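Local structure of aminoglycoside phosphotransferase (Alicyclobacillus acidocaldarius subsp. acidocaldarius, 4PDY) at residues S60-P64 with A65-I69; T127-T130 with L131-H135; L157-A160 with R161-L165. The protein is probably a transferase of the aminoglycoside phosphotransferase family, whose relatives share the protein kinase-like fold and move phosphate groups onto small molecules. All blocks are in the same frame, centred on the assembly; numbering follows the deposited sequence. Where two conformers were deposited one is given.

Contact 1: residues S60-P64 with A65-I69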
loop_
_atom_site.group_PDB
_atom_site.type_symbol
_atom_site.label_atom_id
_atom_site.label_comp_id
_atom_site.label_asym_id
_atom_site.label_seq_id
_atom_site.Cartn_x
_atom_site.Cartn_y
_atom_site.Cartn_z
ATOM N N SER A 60 -1.814 -8.839 -16.272
ATOM C CA SER A 60 -1.394 -9.291 -14.954
ATOM C C SER A 60 -0.725 -10.660 -15.055
ATOM O O SER A 60 -0.866 -11.368 -16.054
ATOM C CB SER A 60 -2.608 -9.345 -14.014
ATOM O OG SER A 60 -2.252 -9.774 -12.702
ATOM N N SER A 61 0.034 -11.015 -14.022
ATOM C CA SER A 61 0.551 -12.360 -13.880
ATOM C C SER A 61 -0.184 -13.140 -12.787
ATOM O O SER A 61 0.203 -14.264 -12.492
ATOM C CB SER A 61 2.065 -12.323 -13.670
ATOM O OG SER A 61 2.711 -12.024 -14.909
ATOM N N ILE A 62 -1.279 -12.608 -12.251
ATOM C CA ILE A 62 -2.042 -13.376 -11.264
ATOM C C ILE A 62 -2.646 -14.612 -11.901
ATOM O O ILE A 62 -2.962 -14.650 -13.091
ATOM C CB ILE A 62 -3.150 -12.586 -10.527
ATOM C CG1 ILE A 62 -4.284 -12.148 -11.459
ATOM C CG2 ILE A 62 -2.561 -11.420 -9.764
ATOM C CD1 ILE A 62 -5.426 -11.526 -10.678
ATOM N N ALA A 63 -2.775 -15.667 -11.111
ATOM C CA ALA A 63 -3.424 -16.877 -11.574
ATOM C C ALA A 63 -4.910 -16.652 -11.831
ATOM O O ALA A 63 -5.555 -15.860 -11.130
ATOM C CB ALA A 63 -3.230 -17.968 -10.543
ATOM N N PRO A 64 -5.488 -17.379 -12.804
ATOM C CA PRO A 64 -6.926 -17.238 -13.025
ATOM C C PRO A 64 -7.759 -17.495 -11.776
ATOM O O PRO A 64 -8.722 -16.776 -11.541
ATOM C CB PRO A 64 -7.210 -18.257 -14.126
ATOM C CG PRO A 64 -5.945 -18.300 -14.907
ATOM C CD PRO A 64 -4.840 -18.105 -13.910
ATOM N N ALA A 65 -7.384 -18.501 -10.986
ATOM C CA ALA A 65 -8.118 -18.797 -9.747
ATOM C C ALA A 65 -8.106 -17.595 -8.784
ATOM O O ALA A 65 -9.092 -17.324 -8.101
ATOM C CB ALA A 65 -7.539 -20.014 -9.060
ATOM N N HIS A 66 -6.981 -16.894 -8.752
ATOM C CA HIS A 66 -6.820 -15.708 -7.930
ATOM C C HIS A 66 -7.713 -14.588 -8.459
ATOM O O HIS A 66 -8.415 -13.915 -7.721
ATOM C CB HIS A 66 -5.341 -15.336 -7.876
ATOM C CG HIS A 66 -5.019 -14.142 -7.044
ATOM N ND1 HIS A 66 -3.735 -13.665 -6.922
ATOM C CD2 HIS A 66 -5.803 -13.289 -6.336
ATOM C CE1 HIS A 66 -3.735 -12.573 -6.183
ATOM N NE2 HIS A 66 -4.980 -12.317 -5.822
ATOM N N CYS A 67 -7.726 -14.429 -9.779
ATOM C CA CYS A 67 -8.612 -13.414 -10.363
ATOM C C CYS A 67 -10.080 -13.675 -9.985
ATOM O O CYS A 67 -10.817 -12.751 -9.649
ATOM C CB CYS A 67 -8.433 -13.341 -11.886
ATOM S SG CYS A 67 -9.224 -11.936 -12.671
ATOM N N ARG A 68 -10.490 -14.936 -10.026
ATOM C CA ARG A 68 -11.847 -15.294 -9.648
ATOM C C ARG A 68 -12.203 -14.954 -8.201
ATOM O O ARG A 68 -13.258 -14.352 -7.961
ATOM C CB ARG A 68 -12.149 -16.755 -9.964
ATOM C CG ARG A 68 -12.189 -16.996 -11.464
ATOM C CD ARG A 68 -12.622 -18.405 -11.774
ATOM N NE ARG A 68 -12.623 -18.636 -13.214
ATOM C CZ ARG A 68 -13.628 -18.351 -14.037
ATOM N NH1 ARG A 68 -14.760 -17.802 -13.600
ATOM N NH2 ARG A 68 -13.480 -18.606 -15.329
ATOM N N ILE A 69 -11.350 -15.334 -7.235
ATOM C CA ILE A 69 -11.656 -14.975 -5.850
ATOM C C ILE A 69 -11.632 -13.457 -5.634
ATOM O O ILE A 69 -12.404 -12.927 -4.824
ATOM C CB ILE A 69 -10.799 -15.738 -4.828
ATOM C CG1 ILE A 69 -11.428 -15.575 -3.433
ATOM C CG2 ILE A 69 -9.370 -15.255 -4.833
ATOM C CD1 ILE A 69 -10.733 -16.337 -2.330
HETATM O O HOH W 1 -1.852 -15.221 -8.310
#
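Ile-62 and Cys-67 make the close apolar packing here, with the CD1 methyl of Ile-62 lying 3.7 Å from CB of Cys-67. That methyl also lies, more distantly, over one face of the His-66 ring, while CG2 of the same isoleucine makes the closer approach, 3.8 Å from ND1 of His-66; the two side chains cross at about a right angle. A beta-branched residue suits the place, since its two arms reach two successive helix residues at once. With chi1 at 66°, Ile-62 CG1 lies between its own backbone N and carbonyl carbon, which sends CD1 toward Cys-67 and leaves CG2 beside the imidazole.

Residues 60-69 form the turn from strand 54-60, an inner strand of the antiparallel sheet of the kinase-like N-terminal lobe, into helix 64-79. In the conformer described, Ser-60 OG accepts from Ile-62 N at 3.0 Å, an ST turn, and Ala-63 occupies the N-cap position. Its carbonyl opens the helical bonding by receiving Cys-67 N at 2.9 Å, and Pro-64, whose ring nitrogen has no hydrogen to give, fits the first turn, where no donor is needed. Pro-64 O in turn takes Arg-68 N.

The solvent side is looser. One water bridges Ala-63 N, whose hydrogen it accepts at 3.0 Å, and His-66 ND1 at 2.8 Å, lying in the plane of the imidazole at its edge. His-66 CG stands anti to the backbone N (chi1 -179°), swinging the ring back alongside the N-cap where this water can join the two. Ala-65 is exposed, and Arg-68 extends away, its NH2 hydrogen-bonded to Tyr-97 OH.

Contact 2: residues T127-T130 with L131-H135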
loop_
_atom_site.group_PDB
_atom_site.type_symbol
_atom_site.label_atom_id
_atom_site.label_comp_id
_atom_site.label_asym_id
_atom_site.label_seq_id
_atom_site.Cartn_x
_atom_site.Cartn_y
_atom_site.Cartn_z
ATOM N N THR A 127 -9.234 8.299 1.298
ATOM C CA THR A 127 -8.531 7.017 1.134
ATOM C C THR A 127 -8.742 6.104 2.359
ATOM O O THR A 127 -9.090 4.962 2.198
ATOM C CB THR A 127 -7.035 7.246 0.845
ATOM O OG1 THR A 127 -6.888 8.110 -0.295
ATOM C CG2 THR A 127 -6.314 5.942 0.570
ATOM N N ALA A 128 -8.571 6.673 3.543
ATOM C CA ALA A 128 -8.789 5.942 4.781
ATOM C C ALA A 128 -10.229 5.436 4.865
ATOM O O ALA A 128 -10.485 4.299 5.216
ATOM C CB ALA A 128 -8.461 6.831 5.959
ATOM N N TYR A 129 -11.194 6.294 4.560
ATOM C CA TYR A 129 -12.591 5.915 4.614
ATOM C C TYR A 129 -12.843 4.709 3.727
ATOM O O TYR A 129 -13.499 3.728 4.108
ATOM C CB TYR A 129 -13.457 7.126 4.217
ATOM C CG TYR A 129 -14.939 6.999 4.459
ATOM C CD1 TYR A 129 -15.434 6.649 5.709
ATOM C CD2 TYR A 129 -15.848 7.329 3.456
ATOM C CE1 TYR A 129 -16.804 6.568 5.928
ATOM C CE2 TYR A 129 -17.201 7.251 3.672
ATOM C CZ TYR A 129 -17.680 6.869 4.904
ATOM O OH TYR A 129 -19.028 6.787 5.124
ATOM N N THR A 130 -12.367 4.810 2.491
ATOM C CA THR A 130 -12.555 3.744 1.530
ATOM C C THR A 130 -11.891 2.428 1.994
ATOM O O THR A 130 -12.501 1.353 1.880
ATOM C CB THR A 130 -12.031 4.199 0.153
ATOM O OG1 THR A 130 -12.943 5.177 -0.367
ATOM C CG2 THR A 130 -11.862 3.046 -0.796
ATOM N N LEU A 131 -10.643 2.522 2.446
ATOM C CA LEU A 131 -9.958 1.325 2.941
ATOM C C LEU A 131 -10.721 0.678 4.112
ATOM O O LEU A 131 -10.853 -0.547 4.174
ATOM C CB LEU A 131 -8.537 1.680 3.362
ATOM C CG LEU A 131 -7.568 2.002 2.211
ATOM C CD1 LEU A 131 -6.326 2.672 2.792
ATOM C CD2 LEU A 131 -7.213 0.766 1.391
ATOM N N ALA A 132 -11.212 1.505 5.019
ATOM C CA ALA A 132 -11.990 1.015 6.147
ATOM C C ALA A 132 -13.276 0.347 5.692
ATOM O O ALA A 132 -13.696 -0.681 6.210
ATOM C CB ALA A 132 -12.274 2.149 7.092
ATOM N N GLN A 133 -13.935 0.955 4.705
ATOM C CA GLN A 133 -15.157 0.373 4.156
ATOM C C GLN A 133 -14.886 -0.980 3.514
ATOM O O GLN A 133 -15.687 -1.903 3.641
ATOM C CB GLN A 133 -15.813 1.321 3.140
ATOM C CG GLN A 133 -16.425 2.556 3.758
ATOM C CD GLN A 133 -17.051 3.467 2.735
ATOM O OE1 GLN A 133 -16.520 3.611 1.615
ATOM N NE2 GLN A 133 -18.212 4.035 3.067
ATOM N N PHE A 134 -13.784 -1.086 2.782
ATOM C CA PHE A 134 -13.425 -2.362 2.167
ATOM C C PHE A 134 -13.204 -3.450 3.224
ATOM O O PHE A 134 -13.684 -4.563 3.083
ATOM C CB PHE A 134 -12.176 -2.185 1.296
ATOM C CG PHE A 134 -11.680 -3.465 0.659
ATOM C CD1 PHE A 134 -12.477 -4.183 -0.209
ATOM C CD2 PHE A 134 -10.414 -3.944 0.931
ATOM C CE1 PHE A 134 -12.026 -5.349 -0.792
ATOM C CE2 PHE A 134 -9.947 -5.094 0.349
ATOM C CZ PHE A 134 -10.766 -5.817 -0.498
ATOM N N HIS A 135 -12.501 -3.081 4.279
ATOM C CA HIS A 135 -12.192 -4.037 5.339
ATOM C C HIS A 135 -13.468 -4.499 6.016
ATOM O O HIS A 135 -13.660 -5.699 6.241
ATOM C CB HIS A 135 -11.228 -3.414 6.330
ATOM C CG HIS A 135 -10.590 -4.416 7.240
ATOM N ND1 HIS A 135 -9.444 -5.094 6.904
ATOM C CD2 HIS A 135 -10.954 -4.864 8.462
ATOM C CE1 HIS A 135 -9.121 -5.918 7.886
ATOM N NE2 HIS A 135 -10.026 -5.799 8.838
#
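Four consecutive i to i+4 hydrogen bonds, from the amides of Leu-131, Ala-132, Gln-133 and Phe-134 back to the carbonyls of Thr-127, Ala-128, Tyr-129 and Thr-130, hold these nine residues in regular alpha-helix; Gln-133 N to Tyr-129 O, for one, is 2.9 Å. On the partly exposed side Gln-133 lays its amide over one face of the Tyr-129 ring. Gln-133 CD stands 3.9 Å above the ring plane, displaced toward the rim, and Gln-133 NE2 comes within 3.4 Å of both CZ and CE2 of Tyr-129. The planes are 32° apart, a tilted overlay rather than a flat stack. Tyr-129 CG is anti to the backbone N (chi1 -169°), which swings the ring outward and a little forward, where the extended glutamine meets it. An aromatic residue suits this place because its broad face can carry a whole amide. Replacing this tyrosine by an alanine would take away the ring face under CD and NE2 of Gln-133, and the amide would probably be held mainly through the hydrogen bond between its OE1 and Lys-84 NZ.

Toward the interior, Thr-127 and Leu-131 lie side by side pointing the same way, with CG2 of Thr-127 4.0 Å from CD1 of Leu-131. Threonines can be buried here because their hydroxyls find carbonyls: Thr-127 OG1 bonds to His-123 O one turn back, and Thr-130 OG1 has two carbonyl partners, Val-239 O and Gln-126 O, which must share its one hydrogen. Ala-128 and Ala-132, one turn apart and both small, touch Phe-281. This is the make-up of a largely buried helix, here helix 121-137 in the helical C-terminal lobe of the kinase-like fold, touching strand 239-241 and helices 252-266 and 271-284.

Contact 3: residues L157-A160 with R161-L165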
loop_
_atom_site.group_PDB
_atom_site.type_symbol
_atom_site.label_atom_id
_atom_site.label_comp_id
_atom_site.label_asym_id
_atom_site.label_seq_id
_atom_site.Cartn_x
_atom_site.Cartn_y
_atom_site.Cartn_z
ATOM N N LEU A 157 9.124 -10.275 10.175
ATOM C CA LEU A 157 9.522 -9.398 9.082
ATOM C C LEU A 157 10.368 -8.236 9.603
ATOM O O LEU A 157 11.465 -7.966 9.114
ATOM C CB LEU A 157 8.269 -8.878 8.380
ATOM C CG LEU A 157 8.431 -7.882 7.239
ATOM C CD1 LEU A 157 9.018 -8.546 5.997
ATOM C CD2 LEU A 157 7.067 -7.282 6.935
ATOM N N PHE A 158 9.871 -7.575 10.642
ATOM C CA PHE A 158 10.577 -6.447 11.206
ATOM C C PHE A 158 11.833 -6.861 11.984
ATOM O O PHE A 158 12.838 -6.138 11.958
ATOM C CB PHE A 158 9.629 -5.560 12.009
ATOM C CG PHE A 158 8.763 -4.669 11.130
ATOM C CD1 PHE A 158 9.314 -3.593 10.450
ATOM C CD2 PHE A 158 7.423 -4.937 10.938
ATOM C CE1 PHE A 158 8.543 -2.782 9.628
ATOM C CE2 PHE A 158 6.641 -4.135 10.120
ATOM C CZ PHE A 158 7.200 -3.056 9.476
ATOM N N GLN A 159 11.792 -8.023 12.659
ATOM C CA GLN A 159 12.991 -8.524 13.319
ATOM C C GLN A 159 14.127 -8.735 12.311
ATOM O O GLN A 159 15.274 -8.380 12.563
ATOM C CB GLN A 159 12.697 -9.814 14.060
ATOM C CG GLN A 159 13.910 -10.375 14.757
ATOM C CD GLN A 159 13.536 -11.539 15.621
ATOM O OE1 GLN A 159 13.064 -12.566 15.132
ATOM N NE2 GLN A 159 13.699 -11.366 16.913
ATOM N N ALA A 160 13.788 -9.307 11.158
ATOM C CA ALA A 160 14.774 -9.552 10.121
ATOM C C ALA A 160 15.334 -8.239 9.572
ATOM O O ALA A 160 16.540 -8.104 9.355
ATOM C CB ALA A 160 14.155 -10.380 9.001
ATOM N N ARG A 161 14.449 -7.264 9.396
ATOM C CA ARG A 161 14.869 -5.936 8.913
ATOM C C ARG A 161 15.806 -5.243 9.903
ATOM O O ARG A 161 16.794 -4.622 9.514
ATOM C CB ARG A 161 13.661 -5.047 8.597
ATOM C CG ARG A 161 12.876 -5.574 7.406
ATOM C CD ARG A 161 11.553 -4.858 7.252
ATOM N NE ARG A 161 10.913 -5.228 5.987
ATOM C CZ ARG A 161 9.683 -4.864 5.653
ATOM N NH1 ARG A 161 8.950 -4.137 6.490
ATOM N NH2 ARG A 161 9.181 -5.221 4.476
ATOM N N TRP A 162 15.518 -5.401 11.200
ATOM C CA TRP A 162 16.387 -4.817 12.209
ATOM C C TRP A 162 17.789 -5.469 12.153
ATOM O O TRP A 162 18.817 -4.793 12.182
ATOM C CB TRP A 162 15.784 -4.980 13.620
ATOM C CG TRP A 162 16.807 -4.790 14.720
ATOM C CD1 TRP A 162 17.126 -5.682 15.708
ATOM C CD2 TRP A 162 17.688 -3.679 14.884
ATOM N NE1 TRP A 162 18.143 -5.181 16.487
ATOM C CE2 TRP A 162 18.514 -3.955 15.995
ATOM C CE3 TRP A 162 17.873 -2.479 14.180
ATOM C CZ2 TRP A 162 19.488 -3.060 16.444
ATOM C CZ3 TRP A 162 18.850 -1.591 14.617
ATOM C CH2 TRP A 162 19.649 -1.890 15.743
ATOM N N ARG A 163 17.816 -6.794 12.093
ATOM C CA ARG A 163 19.079 -7.510 12.022
ATOM C C ARG A 163 19.890 -7.083 10.801
ATOM O O ARG A 163 21.089 -6.869 10.880
ATOM C CB ARG A 163 18.834 -9.019 12.016
ATOM C CG ARG A 163 18.356 -9.518 13.371
ATOM C CD ARG A 163 17.875 -10.948 13.330
ATOM N NE ARG A 163 17.629 -11.433 14.691
ATOM C CZ ARG A 163 16.957 -12.536 14.997
ATOM N NH1 ARG A 163 16.426 -13.297 14.044
ATOM N NH2 ARG A 163 16.804 -12.869 16.270
ATOM N N ASP A 164 19.195 -6.878 9.685
ATOM C CA ASP A 164 19.828 -6.400 8.450
ATOM C C ASP A 164 20.401 -4.987 8.621
ATOM O O ASP A 164 21.557 -4.714 8.296
ATOM C CB ASP A 164 18.767 -6.432 7.356
ATOM C CG ASP A 164 19.316 -6.141 5.961
ATOM O OD1 ASP A 164 20.482 -6.430 5.662
ATOM O OD2 ASP A 164 18.537 -5.599 5.149
ATOM N N LEU A 165 19.575 -4.094 9.166
ATOM C CA LEU A 165 19.979 -2.714 9.374
ATOM C C LEU A 165 21.247 -2.621 10.239
ATOM O O LEU A 165 22.171 -1.890 9.904
ATOM C CB LEU A 165 18.837 -1.898 9.973
ATOM C CG LEU A 165 19.066 -0.392 10.164
ATOM C CD1 LEU A 165 19.496 0.293 8.863
ATOM C CD2 LEU A 165 17.794 0.237 10.710
#
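Arg-161 turns back along the helix to put its guanidinium beneath Leu-157 and beside Phe-158, and the two neighbours meet it in different ways. Leu-157 lies over one face: its CG stands 3.6 Å above the guanidinium plane, over the centre, with CD1 and CD2 spread toward NH2 and NH1. Phe-158 lies at the edge, CE1 being in the guanidinium plane and 3.4 Å from NH1 of Arg-161. Ring and guanidinium planes are 85° apart, nearly perpendicular. The cation-pi component is long, 5.0 Å from Arg-161 CZ to the centroid of the Phe-158 ring, and at most weakly attractive. Arginine suits this place because its flat head can lie against aliphatic carbon while its long chain, extended from CG to NE, still reaches back a full turn.

Gln-159 and Arg-163 form a second pair of another kind. They run side by side in the same direction, amide and guanidinium stacked with only 11° between their planes, and Gln-159 CD stands 3.4 Å above the guanidinium, offset toward its rim. Different first torsions bring them together: Gln-159 CG is anti to the backbone N, Arg-163 CG anti to the carbonyl carbon (chi1 -71°).

Asp-164 heads elsewhere, its carboxylate hydrogen-bonded to His-310, His-314 and Trp-306. Backbone i to i+4 bonds, such as Trp-162 N to Phe-158 O at 2.9 Å, set the spacing that brings these side chains together. Both arginines thus form i to i+4 side-chain pairs of the kind found on the outer face of a surface helix, here helix 154-173, whose Phe-158 and Trp-162 pack on helix 189-203.

The three contacts follow one another along the chain, but none touches another. Contact 1 and contact 2 are nearest, their centres 23 Å apart and their closest atoms about 8 Å; contact 3 lies farther off, its centre 31 Å from contact 1 and 29 Å from contact 2, on the other side of the chain's centre from the latter. A bound histidine occupies the pocket lined by Ala-56, Trp-110 and Ile-242 among others, and Thr-127 of contact 2 is about 13 Å from it by its side chain. Contact 1 starts where strand 54-60, which carries Ala-56, ends. Thiocyanate, probably from the crystallisation liquor, lies about 4 Å from the side chains of His-66 and Asp-164.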